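Local atomic coordinates of alpha-glucosidase (Bacteroides thetaiotaomicron, PDB entry 5XFM), a protein that hydrolyses glycosidic bonds as a family 97 glycoside hydrolase, acting as both a beta-L-arabinopyranosidase and an alpha-galactosidase. Residues Y82-Y94 against P271-S283. The protein carries 1 engineered substitution. Residues are numbered along the deposited sequence; the frame is centred on the assembly and turned at random.
Sequences YQQTRIKVSNVHY and PIVETTVPWDVVS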
loop_
_atom_site.group_PDB
_atom_site.type_symbol
_atom_site.label_atom_id
_atom_site.label_comp_id
_atom_site.label_asym_id
_atom_site.label_seq_id
_atom_site.Cartn_x
_atom_site.Cartn_y
_atom_site.Cartn_z
ATOM N N TYR A 82 20.073 -5.676 -0.206
ATOM C CA TYR A 82 19.121 -6.568 0.433
ATOM C C TYR A 82 18.143 -7.184 -0.562
ATOM O O TYR A 82 17.865 -6.621 -1.625
ATOM C CB TYR A 82 18.367 -5.840 1.559
ATOM C CG TYR A 82 17.372 -4.766 1.153
ATOM C CD1 TYR A 82 16.065 -5.094 0.797
ATOM C CD2 TYR A 82 17.721 -3.422 1.186
ATOM C CE1 TYR A 82 15.144 -4.112 0.449
ATOM C CE2 TYR A 82 16.807 -2.432 0.846
ATOM C CZ TYR A 82 15.521 -2.783 0.478
ATOM O OH TYR A 82 14.610 -1.802 0.141
ATOM N N GLN A 83 17.662 -8.373 -0.226
ATOM C CA GLN A 83 16.672 -9.055 -1.047
ATOM C C GLN A 83 15.312 -8.966 -0.371
ATOM O O GLN A 83 15.212 -9.075 0.854
ATOM C CB GLN A 83 17.046 -10.520 -1.299
ATOM C CG GLN A 83 18.376 -10.756 -2.027
ATOM C CD GLN A 83 19.592 -10.386 -1.196
ATOM O OE1 GLN A 83 19.736 -10.839 -0.058
ATOM N NE2 GLN A 83 20.479 -9.572 -1.763
ATOM N N GLN A 84 14.271 -8.716 -1.159
ATOM C CA GLN A 84 12.928 -8.612 -0.610
ATOM C C GLN A 84 11.892 -9.142 -1.592
ATOM O O GLN A 84 11.796 -8.655 -2.720
ATOM C CB GLN A 84 12.610 -7.158 -0.255
ATOM C CG GLN A 84 11.288 -6.957 0.456
ATOM C CD GLN A 84 11.209 -7.708 1.779
ATOM O OE1 GLN A 84 12.122 -7.641 2.601
ATOM N NE2 GLN A 84 10.109 -8.424 1.992
ATOM N N THR A 85 11.115 -10.131 -1.159
ATOM C CA THR A 85 10.008 -10.629 -1.963
ATOM C C THR A 85 8.756 -9.818 -1.666
ATOM O O THR A 85 8.727 -9.055 -0.697
ATOM C CB THR A 85 9.715 -12.108 -1.685
ATOM O OG1 THR A 85 9.301 -12.264 -0.323
ATOM C CG2 THR A 85 10.946 -12.955 -1.948
ATOM N N ARG A 86 7.729 -9.998 -2.495
ATOM C CA ARG A 86 6.400 -9.408 -2.284
ATOM C C ARG A 86 6.338 -7.884 -2.450
ATOM O O ARG A 86 5.415 -7.243 -1.939
ATOM C CB ARG A 86 5.874 -9.776 -0.892
ATOM C CG ARG A 86 5.685 -11.265 -0.658
ATOM C CD ARG A 86 5.690 -11.577 0.836
ATOM N NE ARG A 86 7.048 -11.551 1.381
ATOM C CZ ARG A 86 7.358 -11.167 2.616
ATOM N NH1 ARG A 86 6.414 -10.769 3.453
ATOM N NH2 ARG A 86 8.622 -11.174 3.013
ATOM N N ILE A 87 7.326 -7.297 -3.124
ATOM C CA ILE A 87 7.280 -5.869 -3.443
ATOM C C ILE A 87 7.599 -5.668 -4.927
ATOM O O ILE A 87 7.734 -6.643 -5.666
ATOM C CB ILE A 87 8.259 -5.032 -2.578
ATOM C CG1 ILE A 87 9.708 -5.392 -2.876
ATOM C CG2 ILE A 87 7.963 -5.200 -1.095
ATOM C CD1 ILE A 87 10.707 -4.367 -2.359
ATOM N N LYS A 88 7.720 -4.409 -5.350
ATOM C CA LYS A 88 7.874 -4.057 -6.769
ATOM C C LYS A 88 9.217 -4.465 -7.396
ATOM O O LYS A 88 9.359 -4.455 -8.620
ATOM C CB LYS A 88 7.681 -2.551 -6.950
ATOM C CG LYS A 88 8.779 -1.716 -6.319
ATOM C CD LYS A 88 8.507 -0.220 -6.422
ATOM C CE LYS A 88 7.503 0.253 -5.374
ATOM N NZ LYS A 88 7.438 1.748 -5.297
ATOM N N VAL A 89 10.205 -4.792 -6.567
ATOM C CA VAL A 89 11.526 -5.176 -7.062
ATOM C C VAL A 89 12.108 -6.227 -6.122
ATOM O O VAL A 89 11.786 -6.229 -4.937
ATOM C CB VAL A 89 12.462 -3.944 -7.166
ATOM C CG1 VAL A 89 12.686 -3.323 -5.791
ATOM C CG2 VAL A 89 13.790 -4.307 -7.819
ATOM N N SER A 90 12.948 -7.129 -6.630
ATOM C CA SER A 90 13.431 -8.242 -5.802
ATOM C C SER A 90 14.831 -8.031 -5.197
ATOM O O SER A 90 15.209 -8.717 -4.247
ATOM C CB SER A 90 13.399 -9.547 -6.606
ATOM O OG SER A 90 14.352 -9.553 -7.648
ATOM N N ASN A 91 15.593 -7.087 -5.738
ATOM C CA ASN A 91 16.939 -6.811 -5.226
ATOM C C ASN A 91 17.209 -5.318 -5.130
ATOM O O ASN A 91 17.026 -4.583 -6.101
ATOM C CB ASN A 91 18.004 -7.477 -6.099
ATOM C CG ASN A 91 18.092 -8.967 -5.865
ATOM O OD1 ASN A 91 18.801 -9.426 -4.966
ATOM N ND2 ASN A 91 17.362 -9.736 -6.665
ATOM N N VAL A 92 17.620 -4.865 -3.952
ATOM C CA VAL A 92 17.888 -3.447 -3.764
ATOM C C VAL A 92 19.326 -3.155 -3.340
ATOM O O VAL A 92 19.854 -3.752 -2.391
ATOM C CB VAL A 92 16.924 -2.831 -2.728
ATOM C CG1 VAL A 92 17.266 -1.363 -2.477
ATOM C CG2 VAL A 92 15.480 -2.979 -3.195
ATOM N N HIS A 93 19.955 -2.246 -4.084
ATOM C CA HIS A 93 21.234 -1.668 -3.697
ATOM C C HIS A 93 20.976 -0.314 -3.039
ATOM O O HIS A 93 20.819 0.700 -3.717
ATOM C CB HIS A 93 22.162 -1.510 -4.902
ATOM C CG HIS A 93 23.520 -0.979 -4.554
ATOM N ND1 HIS A 93 24.346 -0.377 -5.480
ATOM C CD2 HIS A 93 24.205 -0.976 -3.384
ATOM C CE1 HIS A 93 25.474 -0.016 -4.894
ATOM N NE2 HIS A 93 25.414 -0.370 -3.622
ATOM N N TYR A 94 20.916 -0.313 -1.714
ATOM C CA TYR A 94 20.602 0.879 -0.945
ATOM C C TYR A 94 21.864 1.701 -0.622
ATOM O O TYR A 94 22.793 1.233 0.044
ATOM C CB TYR A 94 19.867 0.474 0.335
ATOM C CG TYR A 94 19.504 1.623 1.236
ATOM C CD1 TYR A 94 18.842 2.744 0.742
ATOM C CD2 TYR A 94 19.802 1.577 2.591
ATOM C CE1 TYR A 94 18.507 3.799 1.578
ATOM C CE2 TYR A 94 19.470 2.623 3.434
ATOM C CZ TYR A 94 18.826 3.730 2.924
ATOM O OH TYR A 94 18.503 4.765 3.766
ATOM N N PRO A 271 10.847 8.520 -9.665
ATOM C CA PRO A 271 11.235 8.103 -8.309
ATOM C C PRO A 271 10.036 7.834 -7.392
ATOM O O PRO A 271 10.140 7.033 -6.465
ATOM C CB PRO A 271 12.048 9.294 -7.802
ATOM C CG PRO A 271 11.522 10.464 -8.587
ATOM C CD PRO A 271 11.268 9.905 -9.949
ATOM N N ILE A 272 8.922 8.507 -7.650
ATOM C CA ILE A 272 7.674 8.262 -6.927
ATOM C C ILE A 272 7.200 6.827 -7.111
ATOM O O ILE A 272 6.889 6.126 -6.146
ATOM C CB ILE A 272 6.566 9.212 -7.401
ATOM C CG1 ILE A 272 7.015 10.667 -7.245
ATOM C CG2 ILE A 272 5.290 8.969 -6.626
ATOM C CD1 ILE A 272 7.113 11.113 -5.808
ATOM N N VAL A 273 7.170 6.388 -8.361
ATOM C CA VAL A 273 6.687 5.055 -8.680
ATOM C C VAL A 273 7.676 3.966 -8.273
ATOM O O VAL A 273 7.263 2.900 -7.800
ATOM C CB VAL A 273 6.371 4.953 -10.191
ATOM C CG1 VAL A 273 6.137 3.518 -10.620
ATOM C CG2 VAL A 273 5.173 5.842 -10.531
ATOM N N GLU A 274 8.972 4.262 -8.378
ATOM C CA GLU A 274 10.006 3.249 -8.175
ATOM C C GLU A 274 10.638 3.243 -6.785
ATOM O O GLU A 274 11.578 2.484 -6.542
ATOM C CB GLU A 274 11.116 3.424 -9.217
ATOM C CG GLU A 274 10.705 3.060 -10.632
ATOM C CD GLU A 274 11.818 3.283 -11.640
ATOM O OE1 GLU A 274 12.984 3.461 -11.224
ATOM O OE2 GLU A 274 11.528 3.260 -12.856
ATOM N N THR A 275 10.132 4.083 -5.885
ATOM C CA THR A 275 10.703 4.209 -4.544
ATOM C C THR A 275 10.642 2.908 -3.741
ATOM O O THR A 275 9.676 2.139 -3.838
ATOM C CB THR A 275 9.999 5.317 -3.728
ATOM O OG1 THR A 275 10.679 5.497 -2.479
ATOM C CG2 THR A 275 8.536 4.963 -3.456
ATOM N N THR A 276 11.689 2.665 -2.958
ATOM C CA THR A 276 11.725 1.524 -2.052
ATOM C C THR A 276 11.914 1.951 -0.599
ATOM O O THR A 276 12.172 1.120 0.268
ATOM C CB THR A 276 12.832 0.523 -2.440
ATOM O OG1 THR A 276 14.092 1.200 -2.526
ATOM C CG2 THR A 276 12.521 -0.119 -3.783
ATOM N N VAL A 277 11.739 3.240 -0.323
ATOM C CA VAL A 277 11.976 3.734 1.028
ATOM C C VAL A 277 11.100 3.083 2.133
ATOM O O VAL A 277 11.552 3.004 3.273
ATOM C CB VAL A 277 11.850 5.290 1.086
ATOM C CG1 VAL A 277 10.403 5.757 1.017
ATOM C CG2 VAL A 277 12.544 5.846 2.334
ATOM N N PRO A 278 9.884 2.570 1.817
ATOM C CA PRO A 278 9.232 1.861 2.933
ATOM C C PRO A 278 10.027 0.658 3.444
ATOM O O PRO A 278 9.860 0.256 4.597
ATOM C CB PRO A 278 7.902 1.390 2.329
ATOM C CG PRO A 278 7.652 2.297 1.194
ATOM C CD PRO A 278 8.984 2.671 0.648
ATOM N N TRP A 279 10.872 0.091 2.587
ATOM C CA TRP A 279 11.642 -1.094 2.935
ATOM C C TRP A 279 13.142 -0.787 3.165
ATOM O O TRP A 279 13.865 -1.598 3.737
ATOM C CB TRP A 279 11.440 -2.154 1.849
ATOM C CG TRP A 279 9.974 -2.383 1.606
ATOM C CD1 TRP A 279 9.129 -3.134 2.367
ATOM C CD2 TRP A 279 9.173 -1.816 0.559
ATOM N NE1 TRP A 279 7.856 -3.085 1.852
ATOM C CE2 TRP A 279 7.856 -2.282 0.743
ATOM C CE3 TRP A 279 9.444 -0.967 -0.519
ATOM C CZ2 TRP A 279 6.813 -1.934 -0.114
ATOM C CZ3 TRP A 279 8.400 -0.614 -1.369
ATOM C CH2 TRP A 279 7.104 -1.099 -1.161
ATOM N N ASP A 280 13.601 0.387 2.736
ATOM C CA ASP A 280 15.018 0.753 2.878
ATOM C C ASP A 280 15.485 0.846 4.329
ATOM O O ASP A 280 16.627 0.525 4.645
ATOM C CB ASP A 280 15.307 2.091 2.201
ATOM C CG ASP A 280 15.385 1.983 0.695
ATOM O OD1 ASP A 280 15.475 0.845 0.170
ATOM O OD2 ASP A 280 15.379 3.049 0.039
ATOM N N VAL A 281 14.598 1.278 5.214
ATOM C CA VAL A 281 15.002 1.606 6.575
ATOM C C VAL A 281 14.386 0.709 7.648
ATOM O O VAL A 281 14.426 1.048 8.830
ATOM C CB VAL A 281 14.659 3.078 6.887
ATOM C CG1 VAL A 281 15.454 4.010 5.978
ATOM C CG2 VAL A 281 13.176 3.321 6.711
ATOM N N VAL A 282 13.808 -0.422 7.243
ATOM C CA VAL A 282 13.288 -1.401 8.200
ATOM C C VAL A 282 13.906 -2.790 8.006
ATOM O O VAL A 282 14.442 -3.102 6.941
ATOM C CB VAL A 282 11.742 -1.516 8.110
ATOM C CG1 VAL A 282 11.108 -0.143 8.275
ATOM C CG2 VAL A 282 11.318 -2.139 6.787
ATOM N N SER A 283 13.798 -3.628 9.035
ATOM C CA SER A 283 14.326 -4.990 8.989
ATOM C C SER A 283 13.284 -5.991 9.486
ATOM O O SER A 283 12.384 -5.615 10.234
ATOM C CB SER A 283 15.606 -5.088 9.832
ATOM O OG SER A 283 16.476 -4.005 9.544
#
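Lys88 reaches across to the backbone of Val273 and Thr275 and sets its ammonium between their two carbonyls. NZ lies 2.7 Å from Thr275 O, in the carbonyl plane and on a lone pair. It meets Val273 O at 2.8 Å from above the carbonyl plane. The chain is bent at its third torsion (chi3 79°), which swings CE and NZ over to both oxygens; Thr483 O is a third acceptor. Cut back to an alanine, this position would probably leave the Val273 and Thr275 carbonyls without their shared donor. Next door, Ile87 lays CG2 over one face of the Trp279 indole, 3.8 Å from the centroid of the five-membered ring, while Pro278 CB backs the opposite face. The indole NE1 is hydrogen-bonded to Glu442 OE1. The hairpin of strands 69-83 and 91-104, at the edge of the nine-stranded antiparallel sheet in the N-terminal region, thus packs its connecting loop and strand ends against the short helices 270-274 and 277-280 that follow strand 256-266. Asp280 sits between two tyrosines of this hairpin. Tyr82 OH donates to Asp280 OD1 at 2.8 Å, on the anti side of the carboxylate; OD1 lies at the edge of the Tyr82 ring, near its plane, with ring and carboxylate planes 77° apart. Tyr94 instead stacks on the same carboxylate, planes 27° apart, with Asp280 CB over the ring face at 3.9 Å from its centroid. Within the hairpin, Val92 CB lies over one face of the Tyr82 ring. Val89 CG1 touches Thr276 CG2 at 3.8 Å.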